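Ochratoxinase (Aspergillus niger, PDB 4C65) hydrolyses the amide bond of ochratoxin A with the help of zinc, releasing L-phenylalanine and ochratoxin alpha. Local coordinates at residues A[12-18]-A[59-63]; A[33-38]-A[383-389]; A[292-296]-A[307-311]; A[331-335]-A[346-350]. All coordinates share one frame; numbering follows the deposited sequence.

Contact 1 (A[12-18]-A[59-63]); sequences AGLLIPG and PVLMP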
loop_
_atom_site.group_PDB
_atom_site.type_symbol
_atom_site.label_atom_id
_atom_site.label_comp_id
_atom_site.label_asym_id
_atom_site.label_seq_id
_atom_site.Cartn_x
_atom_site.Cartn_y
_atom_site.Cartn_z
ATOM N N ALA A 12 -28.699 -11.193 56.742
ATOM C CA ALA A 12 -29.004 -12.330 55.887
ATOM C C ALA A 12 -29.436 -13.554 56.671
ATOM O O ALA A 12 -28.715 -13.998 57.554
ATOM C CB ALA A 12 -27.798 -12.668 55.010
ATOM N N GLY A 13 -30.585 -14.127 56.308
ATOM C CA GLY A 13 -31.018 -15.401 56.868
ATOM C C GLY A 13 -29.959 -16.483 56.674
ATOM O O GLY A 13 -29.648 -17.244 57.584
ATOM N N LEU A 14 -29.388 -16.517 55.477
ATOM C CA LEU A 14 -28.281 -17.405 55.144
ATOM C C LEU A 14 -27.223 -16.622 54.370
ATOM O O LEU A 14 -27.536 -15.945 53.393
ATOM C CB LEU A 14 -28.799 -18.559 54.286
ATOM C CG LEU A 14 -27.789 -19.624 53.871
ATOM C CD1 LEU A 14 -27.395 -20.486 55.060
ATOM C CD2 LEU A 14 -28.370 -20.471 52.751
ATOM N N LEU A 15 -25.968 -16.738 54.798
ATOM C CA LEU A 15 -24.862 -16.072 54.120
ATOM C C LEU A 15 -23.879 -17.104 53.588
ATOM O O LEU A 15 -23.311 -17.863 54.354
ATOM C CB LEU A 15 -24.164 -15.079 55.048
ATOM C CG LEU A 15 -23.101 -14.175 54.400
ATOM C CD1 LEU A 15 -23.106 -12.787 55.007
ATOM C CD2 LEU A 15 -21.702 -14.770 54.489
ATOM N N ILE A 16 -23.723 -17.121 52.260
ATOM C CA ILE A 16 -22.827 -18.035 51.578
ATOM C C ILE A 16 -21.568 -17.245 51.225
ATOM O O ILE A 16 -21.602 -16.402 50.332
ATOM C CB ILE A 16 -23.500 -18.632 50.318
ATOM C CG1 ILE A 16 -24.793 -19.357 50.714
ATOM C CG2 ILE A 16 -22.556 -19.602 49.617
ATOM C CD1 ILE A 16 -25.786 -19.540 49.595
ATOM N N PRO A 17 -20.469 -17.481 51.962
ATOM C CA PRO A 17 -19.311 -16.628 51.796
ATOM C C PRO A 17 -18.553 -16.830 50.483
ATOM O O PRO A 17 -17.787 -15.955 50.076
ATOM C CB PRO A 17 -18.450 -16.976 53.011
ATOM C CG PRO A 17 -18.765 -18.400 53.269
ATOM C CD PRO A 17 -20.237 -18.515 52.976
ATOM N N GLY A 18 -18.737 -17.978 49.838
ATOM C CA GLY A 18 -18.045 -18.267 48.576
ATOM C C GLY A 18 -17.053 -19.397 48.732
ATOM O O GLY A 18 -17.069 -20.363 47.941
ATOM N N PRO A 59 -33.151 -12.922 52.540
ATOM C CA PRO A 59 -33.072 -14.332 52.941
ATOM C C PRO A 59 -31.706 -14.937 52.700
ATOM O O PRO A 59 -31.211 -15.669 53.545
ATOM C CB PRO A 59 -34.121 -15.031 52.059
ATOM C CG PRO A 59 -34.967 -13.945 51.483
ATOM C CD PRO A 59 -34.117 -12.700 51.454
ATOM N N VAL A 60 -31.096 -14.620 51.560
ATOM C CA VAL A 60 -29.815 -15.211 51.174
ATOM C C VAL A 60 -28.870 -14.163 50.616
ATOM O O VAL A 60 -29.251 -13.385 49.745
ATOM C CB VAL A 60 -30.003 -16.330 50.118
ATOM C CG1 VAL A 60 -28.663 -16.909 49.691
ATOM C CG2 VAL A 60 -30.893 -17.430 50.679
ATOM N N LEU A 61 -27.625 -14.202 51.080
ATOM C CA LEU A 61 -26.591 -13.317 50.588
ATOM C C LEU A 61 -25.362 -14.121 50.161
ATOM O O LEU A 61 -24.996 -15.109 50.822
ATOM C CB LEU A 61 -26.197 -12.324 51.669
ATOM C CG LEU A 61 -25.524 -11.042 51.212
ATOM C CD1 LEU A 61 -26.511 -10.093 50.545
ATOM C CD2 LEU A 61 -24.852 -10.355 52.401
ATOM N N MET A 62 -24.728 -13.694 49.074
ATOM C CA MET A 62 -23.550 -14.374 48.541
ATOM C C MET A 62 -22.719 -13.423 47.699
ATOM O O MET A 62 -23.158 -12.293 47.408
ATOM C CB MET A 62 -23.981 -15.590 47.717
ATOM C CG MET A 62 -24.851 -15.290 46.501
ATOM S SD MET A 62 -25.145 -16.763 45.487
ATOM C CE MET A 62 -23.564 -16.900 44.642
ATOM N N PRO A 63 -21.522 -13.852 47.296
ATOM C CA PRO A 63 -20.754 -13.005 46.382
ATOM C C PRO A 63 -21.399 -12.879 45.028
ATOM O O PRO A 63 -22.106 -13.785 44.580
ATOM C CB PRO A 63 -19.411 -13.748 46.230
ATOM C CG PRO A 63 -19.389 -14.775 47.303
ATOM C CD PRO A 63 -20.822 -15.107 47.576
#

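Contact 2 (A[33-38]-A[383-389]); sequences KIIAFV and LREGYEA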
loop_
_atom_site.group_PDB
_atom_site.type_symbol
_atom_site.label_atom_id
_atom_site.label_comp_id
_atom_site.label_asym_id
_atom_site.label_seq_id
_atom_site.Cartn_x
_atom_site.Cartn_y
_atom_site.Cartn_z
ATOM N N LYS A 33 -16.436 0.950 48.972
ATOM C CA LYS A 33 -16.285 -0.079 47.927
ATOM C C LYS A 33 -15.992 -1.449 48.460
ATOM O O LYS A 33 -16.023 -2.416 47.703
ATOM C CB LYS A 33 -15.177 0.324 46.970
ATOM C CG LYS A 33 -15.503 1.614 46.235
ATOM C CD LYS A 33 -14.305 2.199 45.507
ATOM C CE LYS A 33 -14.614 3.559 44.904
ATOM N NZ LYS A 33 -14.235 3.651 43.463
ATOM N N ILE A 34 -15.712 -1.543 49.757
ATOM C CA ILE A 34 -15.177 -2.753 50.368
ATOM C C ILE A 34 -16.058 -3.346 51.454
ATOM O O ILE A 34 -16.943 -2.700 51.957
ATOM C CB ILE A 34 -13.770 -2.350 50.851
ATOM C CG1 ILE A 34 -12.925 -2.442 49.584
ATOM C CG2 ILE A 34 -13.206 -3.193 51.990
ATOM C CD1 ILE A 34 -12.363 -1.118 49.128
ATOM N N ILE A 35 -15.866 -4.624 51.733
ATOM C CA ILE A 35 -16.609 -5.284 52.761
ATOM C C ILE A 35 -15.902 -5.031 54.073
ATOM O O ILE A 35 -14.758 -5.413 54.242
ATOM C CB ILE A 35 -16.683 -6.800 52.503
ATOM C CG1 ILE A 35 -17.516 -7.062 51.232
ATOM C CG2 ILE A 35 -17.291 -7.514 53.711
ATOM C CD1 ILE A 35 -17.276 -8.409 50.595
ATOM N N ALA A 36 -16.611 -4.411 55.009
ATOM C CA ALA A 36 -16.025 -4.019 56.267
ATOM C C ALA A 36 -16.158 -5.088 57.341
ATOM O O ALA A 36 -15.341 -5.155 58.237
ATOM C CB ALA A 36 -16.645 -2.715 56.744
ATOM N N PHE A 37 -17.205 -5.900 57.263
ATOM C CA PHE A 37 -17.444 -6.933 58.262
ATOM C C PHE A 37 -18.308 -8.065 57.706
ATOM O O PHE A 37 -19.269 -7.821 56.968
ATOM C CB PHE A 37 -18.144 -6.336 59.492
ATOM C CG PHE A 37 -18.663 -7.372 60.468
ATOM C CD1 PHE A 37 -17.812 -7.935 61.409
ATOM C CD2 PHE A 37 -20.001 -7.788 60.434
ATOM C CE1 PHE A 37 -18.275 -8.875 62.313
ATOM C CE2 PHE A 37 -20.475 -8.730 61.335
ATOM C CZ PHE A 37 -19.610 -9.268 62.289
ATOM N N VAL A 38 -17.977 -9.292 58.105
ATOM C CA VAL A 38 -18.836 -10.428 57.875
ATOM C C VAL A 38 -18.832 -11.292 59.117
ATOM O O VAL A 38 -17.799 -11.547 59.710
ATOM C CB VAL A 38 -18.360 -11.278 56.697
ATOM C CG1 VAL A 38 -19.285 -12.465 56.482
ATOM C CG2 VAL A 38 -18.293 -10.439 55.432
ATOM N N LEU A 383 -17.352 -13.203 50.325
ATOM C CA LEU A 383 -17.919 -12.303 51.316
ATOM C C LEU A 383 -16.998 -12.366 52.530
ATOM O O LEU A 383 -17.218 -13.156 53.447
ATOM C CB LEU A 383 -19.374 -12.669 51.673
ATOM C CG LEU A 383 -20.419 -12.616 50.552
ATOM C CD1 LEU A 383 -21.808 -12.710 51.155
ATOM C CD2 LEU A 383 -20.323 -11.363 49.672
ATOM N N ARG A 384 -15.964 -11.536 52.483
ATOM C CA ARG A 384 -14.890 -11.506 53.470
ATOM C C ARG A 384 -14.457 -10.089 53.721
ATOM O O ARG A 384 -14.409 -9.300 52.789
ATOM C CB ARG A 384 -13.645 -12.225 52.955
ATOM C CG ARG A 384 -13.628 -13.622 53.472
ATOM C CD ARG A 384 -12.504 -14.417 52.872
ATOM N NE ARG A 384 -11.283 -14.223 53.638
ATOM C CZ ARG A 384 -10.182 -14.931 53.440
ATOM N NH1 ARG A 384 -10.160 -15.893 52.531
ATOM N NH2 ARG A 384 -9.096 -14.674 54.159
ATOM N N GLU A 385 -14.067 -9.788 54.951
ATOM C CA GLU A 385 -13.578 -8.469 55.262
ATOM C C GLU A 385 -12.366 -8.107 54.369
ATOM O O GLU A 385 -11.462 -8.913 54.149
ATOM C CB GLU A 385 -13.232 -8.386 56.740
ATOM C CG GLU A 385 -12.801 -6.992 57.172
ATOM C CD GLU A 385 -12.229 -6.846 58.581
ATOM O OE1 GLU A 385 -11.290 -7.587 58.921
ATOM O OE2 GLU A 385 -12.591 -5.900 59.315
ATOM N N GLY A 386 -12.388 -6.894 53.833
ATOM C CA GLY A 386 -11.316 -6.393 52.977
ATOM C C GLY A 386 -11.479 -6.700 51.491
ATOM O O GLY A 386 -10.754 -6.162 50.680
ATOM N N TYR A 387 -12.439 -7.547 51.143
ATOM C CA TYR A 387 -12.723 -7.873 49.757
ATOM C C TYR A 387 -13.690 -6.887 49.154
ATOM O O TYR A 387 -14.405 -6.168 49.864
ATOM C CB TYR A 387 -13.293 -9.284 49.642
ATOM C CG TYR A 387 -12.241 -10.352 49.738
ATOM C CD1 TYR A 387 -11.369 -10.408 50.831
ATOM C CD2 TYR A 387 -12.132 -11.325 48.766
ATOM C CE1 TYR A 387 -10.407 -11.391 50.929
ATOM C CE2 TYR A 387 -11.183 -12.316 48.865
ATOM C CZ TYR A 387 -10.329 -12.337 49.940
ATOM O OH TYR A 387 -9.396 -13.311 50.018
ATOM N N GLU A 388 -13.722 -6.849 47.824
ATOM C CA GLU A 388 -14.560 -5.886 47.108
ATOM C C GLU A 388 -16.038 -6.203 47.320
ATOM O O GLU A 388 -16.440 -7.361 47.339
ATOM C CB GLU A 388 -14.255 -5.875 45.613
ATOM C CG GLU A 388 -12.856 -5.433 45.276
ATOM C CD GLU A 388 -12.752 -4.602 44.014
ATOM O OE1 GLU A 388 -13.458 -4.852 42.980
ATOM O OE2 GLU A 388 -11.937 -3.662 44.064
ATOM N N ALA A 389 -16.840 -5.156 47.470
ATOM C CA ALA A 389 -18.270 -5.287 47.762
ATOM C C ALA A 389 -19.070 -5.579 46.507
ATOM O O ALA A 389 -19.861 -4.765 46.062
ATOM C CB ALA A 389 -18.778 -4.032 48.461
#

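Contact 3 (A[292-296]-A[307-311]); sequences EIFLA and WAKLQ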
loop_
_atom_site.group_PDB
_atom_site.type_symbol
_atom_site.label_atom_id
_atom_site.label_comp_id
_atom_site.label_asym_id
_atom_site.label_seq_id
_atom_site.Cartn_x
_atom_site.Cartn_y
_atom_site.Cartn_z
ATOM N N GLU A 292 -23.400 -28.937 25.774
ATOM C CA GLU A 292 -24.786 -29.312 26.006
ATOM C C GLU A 292 -25.690 -28.749 24.934
ATOM O O GLU A 292 -26.682 -29.365 24.585
ATOM C CB GLU A 292 -25.246 -28.865 27.396
ATOM C CG GLU A 292 -24.602 -29.623 28.559
ATOM C CD GLU A 292 -24.975 -31.102 28.591
ATOM O OE1 GLU A 292 -26.039 -31.476 28.067
ATOM O OE2 GLU A 292 -24.186 -31.888 29.139
ATOM N N ILE A 293 -25.339 -27.588 24.392
ATOM C CA ILE A 293 -26.132 -26.989 23.307
ATOM C C ILE A 293 -26.190 -27.889 22.073
ATOM O O ILE A 293 -27.274 -28.169 21.562
ATOM C CB ILE A 293 -25.610 -25.591 22.909
ATOM C CG1 ILE A 293 -25.999 -24.584 23.988
ATOM C CG2 ILE A 293 -26.168 -25.153 21.555
ATOM C CD1 ILE A 293 -25.220 -23.289 23.911
ATOM N N PHE A 294 -25.038 -28.353 21.603
ATOM C CA PHE A 294 -25.029 -29.178 20.396
ATOM C C PHE A 294 -25.546 -30.604 20.682
ATOM O O PHE A 294 -26.041 -31.280 19.768
ATOM C CB PHE A 294 -23.660 -29.122 19.658
ATOM C CG PHE A 294 -22.531 -29.880 20.320
ATOM C CD1 PHE A 294 -22.619 -31.265 20.560
ATOM C CD2 PHE A 294 -21.337 -29.223 20.654
ATOM C CE1 PHE A 294 -21.572 -31.961 21.162
ATOM C CE2 PHE A 294 -20.288 -29.918 21.258
ATOM C CZ PHE A 294 -20.405 -31.289 21.510
ATOM N N LEU A 295 -25.428 -31.072 21.929
ATOM C CA LEU A 295 -26.038 -32.355 22.305
ATOM C C LEU A 295 -27.559 -32.251 22.204
ATOM O O LEU A 295 -28.223 -33.210 21.805
ATOM C CB LEU A 295 -25.637 -32.793 23.709
ATOM C CG LEU A 295 -24.254 -33.427 23.887
ATOM C CD1 LEU A 295 -24.008 -33.726 25.356
ATOM C CD2 LEU A 295 -24.111 -34.688 23.065
ATOM N N ALA A 296 -28.099 -31.082 22.539
ATOM C CA ALA A 296 -29.536 -30.837 22.412
ATOM C C ALA A 296 -29.955 -30.726 20.944
ATOM O O ALA A 296 -31.082 -31.059 20.601
ATOM C CB ALA A 296 -29.930 -29.590 23.169
ATOM N N TRP A 307 -21.469 -36.188 13.569
ATOM C CA TRP A 307 -22.277 -36.200 14.787
ATOM C C TRP A 307 -21.740 -37.202 15.801
ATOM O O TRP A 307 -21.697 -36.904 17.006
ATOM C CB TRP A 307 -23.735 -36.510 14.439
ATOM C CG TRP A 307 -24.616 -36.875 15.601
ATOM C CD1 TRP A 307 -25.315 -38.033 15.744
ATOM C CD2 TRP A 307 -24.888 -36.087 16.785
ATOM N NE1 TRP A 307 -26.015 -38.016 16.925
ATOM C CE2 TRP A 307 -25.776 -36.835 17.582
ATOM C CE3 TRP A 307 -24.472 -34.825 17.245
ATOM C CZ2 TRP A 307 -26.258 -36.369 18.833
ATOM C CZ3 TRP A 307 -24.955 -34.361 18.485
ATOM C CH2 TRP A 307 -25.842 -35.130 19.255
ATOM N N ALA A 308 -21.308 -38.365 15.313
ATOM C CA ALA A 308 -20.678 -39.370 16.171
ATOM C C ALA A 308 -19.379 -38.830 16.778
ATOM O O ALA A 308 -19.064 -39.139 17.933
ATOM C CB ALA A 308 -20.405 -40.662 15.402
ATOM N N LYS A 309 -18.621 -38.069 15.979
ATOM C CA LYS A 309 -17.388 -37.416 16.441
ATOM C C LYS A 309 -17.674 -36.437 17.548
ATOM O O LYS A 309 -16.939 -36.384 18.530
ATOM C CB LYS A 309 -16.666 -36.644 15.316
ATOM C CG LYS A 309 -15.406 -37.287 14.724
ATOM C CD LYS A 309 -14.620 -36.320 13.825
ATOM C CE LYS A 309 -14.249 -36.856 12.416
ATOM N NZ LYS A 309 -13.004 -36.256 11.836
ATOM N N LEU A 310 -18.727 -35.652 17.366
ATOM C CA LEU A 310 -19.168 -34.694 18.370
ATOM C C LEU A 310 -19.600 -35.342 19.687
ATOM O O LEU A 310 -19.293 -34.825 20.758
ATOM C CB LEU A 310 -20.326 -33.837 17.832
ATOM C CG LEU A 310 -19.889 -32.562 17.083
ATOM C CD1 LEU A 310 -21.029 -31.956 16.276
ATOM C CD2 LEU A 310 -19.292 -31.535 18.039
ATOM N N GLN A 311 -20.312 -36.458 19.600
ATOM C CA GLN A 311 -20.739 -37.190 20.792
ATOM C C GLN A 311 -19.576 -37.799 21.547
ATOM O O GLN A 311 -19.576 -37.806 22.772
ATOM C CB GLN A 311 -21.713 -38.292 20.433
ATOM C CG GLN A 311 -23.126 -37.801 20.287
ATOM C CD GLN A 311 -24.074 -38.918 19.909
ATOM O OE1 GLN A 311 -23.860 -39.628 18.918
ATOM N NE2 GLN A 311 -25.149 -39.068 20.678
#

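Contact 4 (A[331-335]-A[346-350]); sequences IALGT and ELQFA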
loop_
_atom_site.group_PDB
_atom_site.type_symbol
_atom_site.label_atom_id
_atom_site.label_comp_id
_atom_site.label_asym_id
_atom_site.label_seq_id
_atom_site.Cartn_x
_atom_site.Cartn_y
_atom_site.Cartn_z
ATOM N N ILE A 331 -11.270 -25.369 39.897
ATOM C CA ILE A 331 -12.197 -25.162 38.817
ATOM C C ILE A 331 -12.892 -23.822 38.944
ATOM O O ILE A 331 -13.192 -23.363 40.043
ATOM C CB ILE A 331 -13.219 -26.314 38.793
ATOM C CG1 ILE A 331 -12.485 -27.601 38.436
ATOM C CG2 ILE A 331 -14.326 -26.078 37.770
ATOM C CD1 ILE A 331 -13.054 -28.796 39.124
ATOM N N ALA A 332 -13.143 -23.190 37.804
ATOM C CA ALA A 332 -14.021 -22.028 37.743
ATOM C C ALA A 332 -15.005 -22.246 36.613
ATOM O O ALA A 332 -14.801 -23.113 35.748
ATOM C CB ALA A 332 -13.243 -20.755 37.540
ATOM N N LEU A 333 -16.098 -21.496 36.641
ATOM C CA LEU A 333 -17.184 -21.705 35.695
ATOM C C LEU A 333 -17.158 -20.677 34.569
ATOM O O LEU A 333 -16.928 -19.488 34.795
ATOM C CB LEU A 333 -18.562 -21.651 36.385
ATOM C CG LEU A 333 -18.812 -22.717 37.437
ATOM C CD1 LEU A 333 -20.268 -22.718 37.846
ATOM C CD2 LEU A 333 -18.428 -24.108 36.955
ATOM N N GLY A 334 -17.399 -21.173 33.352
ATOM C CA GLY A 334 -17.507 -20.356 32.165
ATOM C C GLY A 334 -18.502 -20.997 31.257
ATOM O O GLY A 334 -18.633 -22.210 31.239
ATOM N N THR A 335 -19.185 -20.173 30.472
ATOM C CA THR A 335 -20.319 -20.625 29.655
ATOM C C THR A 335 -20.009 -20.675 28.158
ATOM O O THR A 335 -20.548 -21.510 27.421
ATOM C CB THR A 335 -21.515 -19.700 29.922
ATOM O OG1 THR A 335 -21.770 -19.674 31.328
ATOM C CG2 THR A 335 -22.770 -20.201 29.222
ATOM N N GLU A 346 -24.581 -22.962 33.599
ATOM C CA GLU A 346 -23.289 -23.572 33.837
ATOM C C GLU A 346 -23.194 -24.081 35.278
ATOM O O GLU A 346 -22.504 -25.086 35.545
ATOM C CB GLU A 346 -22.165 -22.585 33.531
ATOM C CG GLU A 346 -20.788 -23.215 33.437
ATOM C CD GLU A 346 -20.662 -24.211 32.292
ATOM O OE1 GLU A 346 -21.456 -24.158 31.338
ATOM O OE2 GLU A 346 -19.734 -25.046 32.361
ATOM N N LEU A 347 -23.868 -23.388 36.200
ATOM C CA LEU A 347 -23.912 -23.846 37.590
ATOM C C LEU A 347 -24.680 -25.163 37.676
ATOM O O LEU A 347 -24.255 -26.083 38.370
ATOM C CB LEU A 347 -24.542 -22.789 38.503
ATOM C CG LEU A 347 -23.650 -21.587 38.813
ATOM C CD1 LEU A 347 -24.491 -20.342 38.944
ATOM C CD2 LEU A 347 -22.831 -21.788 40.071
ATOM N N GLN A 348 -25.801 -25.231 36.977
ATOM C CA GLN A 348 -26.576 -26.451 36.886
ATOM C C GLN A 348 -25.724 -27.620 36.379
ATOM O O GLN A 348 -25.731 -28.691 36.959
ATOM C CB GLN A 348 -27.759 -26.238 35.961
ATOM C CG GLN A 348 -28.529 -27.503 35.699
ATOM C CD GLN A 348 -29.796 -27.274 34.904
ATOM O OE1 GLN A 348 -30.432 -26.223 34.969
ATOM N NE2 GLN A 348 -30.224 -28.313 34.214
ATOM N N PHE A 349 -24.934 -27.374 35.338
ATOM C CA PHE A 349 -24.120 -28.423 34.774
ATOM C C PHE A 349 -22.967 -28.800 35.668
ATOM O O PHE A 349 -22.588 -29.959 35.700
ATOM C CB PHE A 349 -23.624 -28.054 33.367
ATOM C CG PHE A 349 -24.734 -27.814 32.371
ATOM C CD1 PHE A 349 -25.814 -28.673 32.295
ATOM C CD2 PHE A 349 -24.671 -26.737 31.486
ATOM C CE1 PHE A 349 -26.819 -28.457 31.375
ATOM C CE2 PHE A 349 -25.680 -26.508 30.572
ATOM C CZ PHE A 349 -26.751 -27.372 30.514
ATOM N N ALA A 350 -22.419 -27.841 36.406
ATOM C CA ALA A 350 -21.391 -28.148 37.396
ATOM C C ALA A 350 -21.882 -29.195 38.408
ATOM O O ALA A 350 -21.145 -30.118 38.779
ATOM C CB ALA A 350 -20.970 -26.893 38.113
HETATM O O HOH W 1 -17.349 -23.961 33.261
#

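Contact 1 (A[12-18]-A[59-63])
L15 and L61 both carry CG anti to the backbone N (chi1 -172° and -159°), which lays their side chains next to each other, pointing the same way, on one face of a parallel beta pairing. The methyl carbons L15 CD1 and L61 CD2 approach to 4.0 Å there, and A12 CB adds to the same patch by resting on L61 CB. This pairing joins strands 7-15 and 60-67 in a mixed sheet, probably as part of the smaller beta-sandwich domain of this amidohydrolase, and strand 60-67 goes on to pair with 109-114.

Three backbone bonds run between the two segments. L14 N donates to P59 O with a bent N-H...O angle of 142°, at the point where both chains turn a corner. Beyond the corner the bonds straighten: L61 N reaches L14 O at 2.9 Å, and I16 N reaches L61 O at 2.8 Å. L14 thus brackets V60, and L61 brackets L15, the usual pattern of a parallel pair. CA-H...O contacts from V60 to L14 O and from L15 to L61 O accompany these bonds, and one from M62 to I16 O follows beyond the last.

The other face is made by L14, V60 and, past the last bridge, I16. The CD1 methyl of I16 meets V60 CG1 at 3.9 Å, the two side chains crossing at a slant, and L359 and I362 of helix 358-365 cover I16. V60 and M62 in turn lean on strand 391-394. P63 has no N-H to continue the ladder; its ring instead sits against the opposite backbone, with P63 CD 3.1 Å from I16 O.

Contact 2 (A[33-38]-A[383-389])
Three backbone hydrogen bonds hold the 383-389 loop against the edge of strand 34-38, and a type II beta turn from R384 to Y387 presents two of their partners. G386 N, within the turn, donates to I35 O at 2.8 Å, in the carbonyl plane and nearly straight (171°). I35 N returns a bond of 2.8 Å to Y387 O, so both polar backbone atoms of I35 are engaged by the turn. Farther along, A389 N reaches K33 O at 2.9 Å. I34 and E388 form a single bridge, and the loop has no other strand pairing with 33-38.

Inside this frame I35 is the main apolar plug. Its CG1 lies anti to the carbonyl carbon (chi1 -66°), and the chain runs on along the loop backbone until CD1 meets E388 O, Y387 CB and L383 CD2. The branch methyl CG2 turns instead to R384 O. V38 packs its CG2 on L383 O, while A389 CB sits 3.3 Å from K33 O. L383 also touches L15, L28 and L61, and this ties the loop to strands 7-15, 26-31 and 60-67.

Within the loop, R384 CB lies over one face of the Y387 ring, offset toward its rim. A36 and F37 both face V29 in a classic beta bulge on the far edge of the strand. E385 extends alongside this bulge with CG anti to its backbone N, and E385 CG comes to 3.3 Å from A36 O. E385 OE2 lies nearer still, 3.0 Å from A36 O, but both are acceptors and no bond joins them.

Contact 3 (A[292-296]-A[307-311])
This is an apolar helix-helix contact near the surface of the barrel domain, between helix 288-297 and the early part of the long helix 304-327 that follows it. The axes of the two short segments approach to 10.9 Å and run at 141° to each other, broadly antiparallel, so large side chains must bridge the gap. F294 does most of this, its side chain lying about 9 Å from that of the zinc ligand H265. Its CG stands between the backbone N and the carbonyl carbon (chi1 74°), and the ring reaches across to L310. The methyl L310 CD2 sits over one ring face in a CH-pi contact, 3.7 Å from the centroid of the F294 ring and 14° off its normal. L310 O lies near the same ring, 3.7 Å from F294 CE1.

W307 approaches from the preceding turn of its helix. With CG anti to the backbone N, its six-membered ring extends toward the other helix, and W307 CZ3 comes to 3.5 Å from F294 O. W307 CH2 meets L295 CD2 at 4.2 Å. Behind the indole, Q311 CD lies over one of its faces, offset toward the rim, while Q311 CG also borders L295 CD2. F294 and L295 both continue onto A314, one turn farther along helix 304-327.

No hydrogen bond crosses between the segments, so the pair is held by apolar, non-directional packing and by the fit of methyl to ring.

Contact 4 (A[331-335]-A[346-350])
L333 points its side chain at helix 344-354 and meets that of L347 at about a right angle, L333 CD1 lying 3.5 Å from L347 CD2. The other methyl branch, CD2, rests on A350 CB one turn farther on, so the leucine fork straddles two residues of the helix.

E346 is turned the other way, toward the backbone. Its chain leaves with CG anti to the backbone N and bends at chi2 (63°), which folds the carboxylate back over G334, with E346 CD 3.0 Å from G334 O. Two acceptors face each other there, and other donors settle the carboxylate: S289 OG bonds OE1 and R288 N bonds OE2. A water also donates to E346 OE2 and accepts from G334 N, both at 2.8 Å. T335 slides past E346 in the opposite direction, T335 OG1 being 3.7 Å from E346 CB and bonded to D67.

The segment 331-335 leads from the last strand of the five-stranded parallel part of the TIM barrel directly to the active-site residue D336. Helix 344-354 covers it from one side, while Y321 of helix 304-327 and A364 and A365 of helix 358-365 also pack on L333.

From the N terminus, strand 7-15 and its continuation pair with 59-63 in contact 1, closing a loop of about 40 residues. Contact 2 opens within that loop, at 33-38, but closes only at 383-389, so the two cross along the chain; L383 joins them in space, with P17 O probably hydrogen-bonded to L383 N. The long excursion spanned by contact 2 carries most of the barrel, including contacts 3 and 4, which follow in series as short-range closures. Contact 3 pairs two consecutive helices, 288-297 and 304-327, contact 4 a strand exit and its helix, and E292 touches F349 between them. Contacts 2 and 3 lie on opposite sides of the chain's centre.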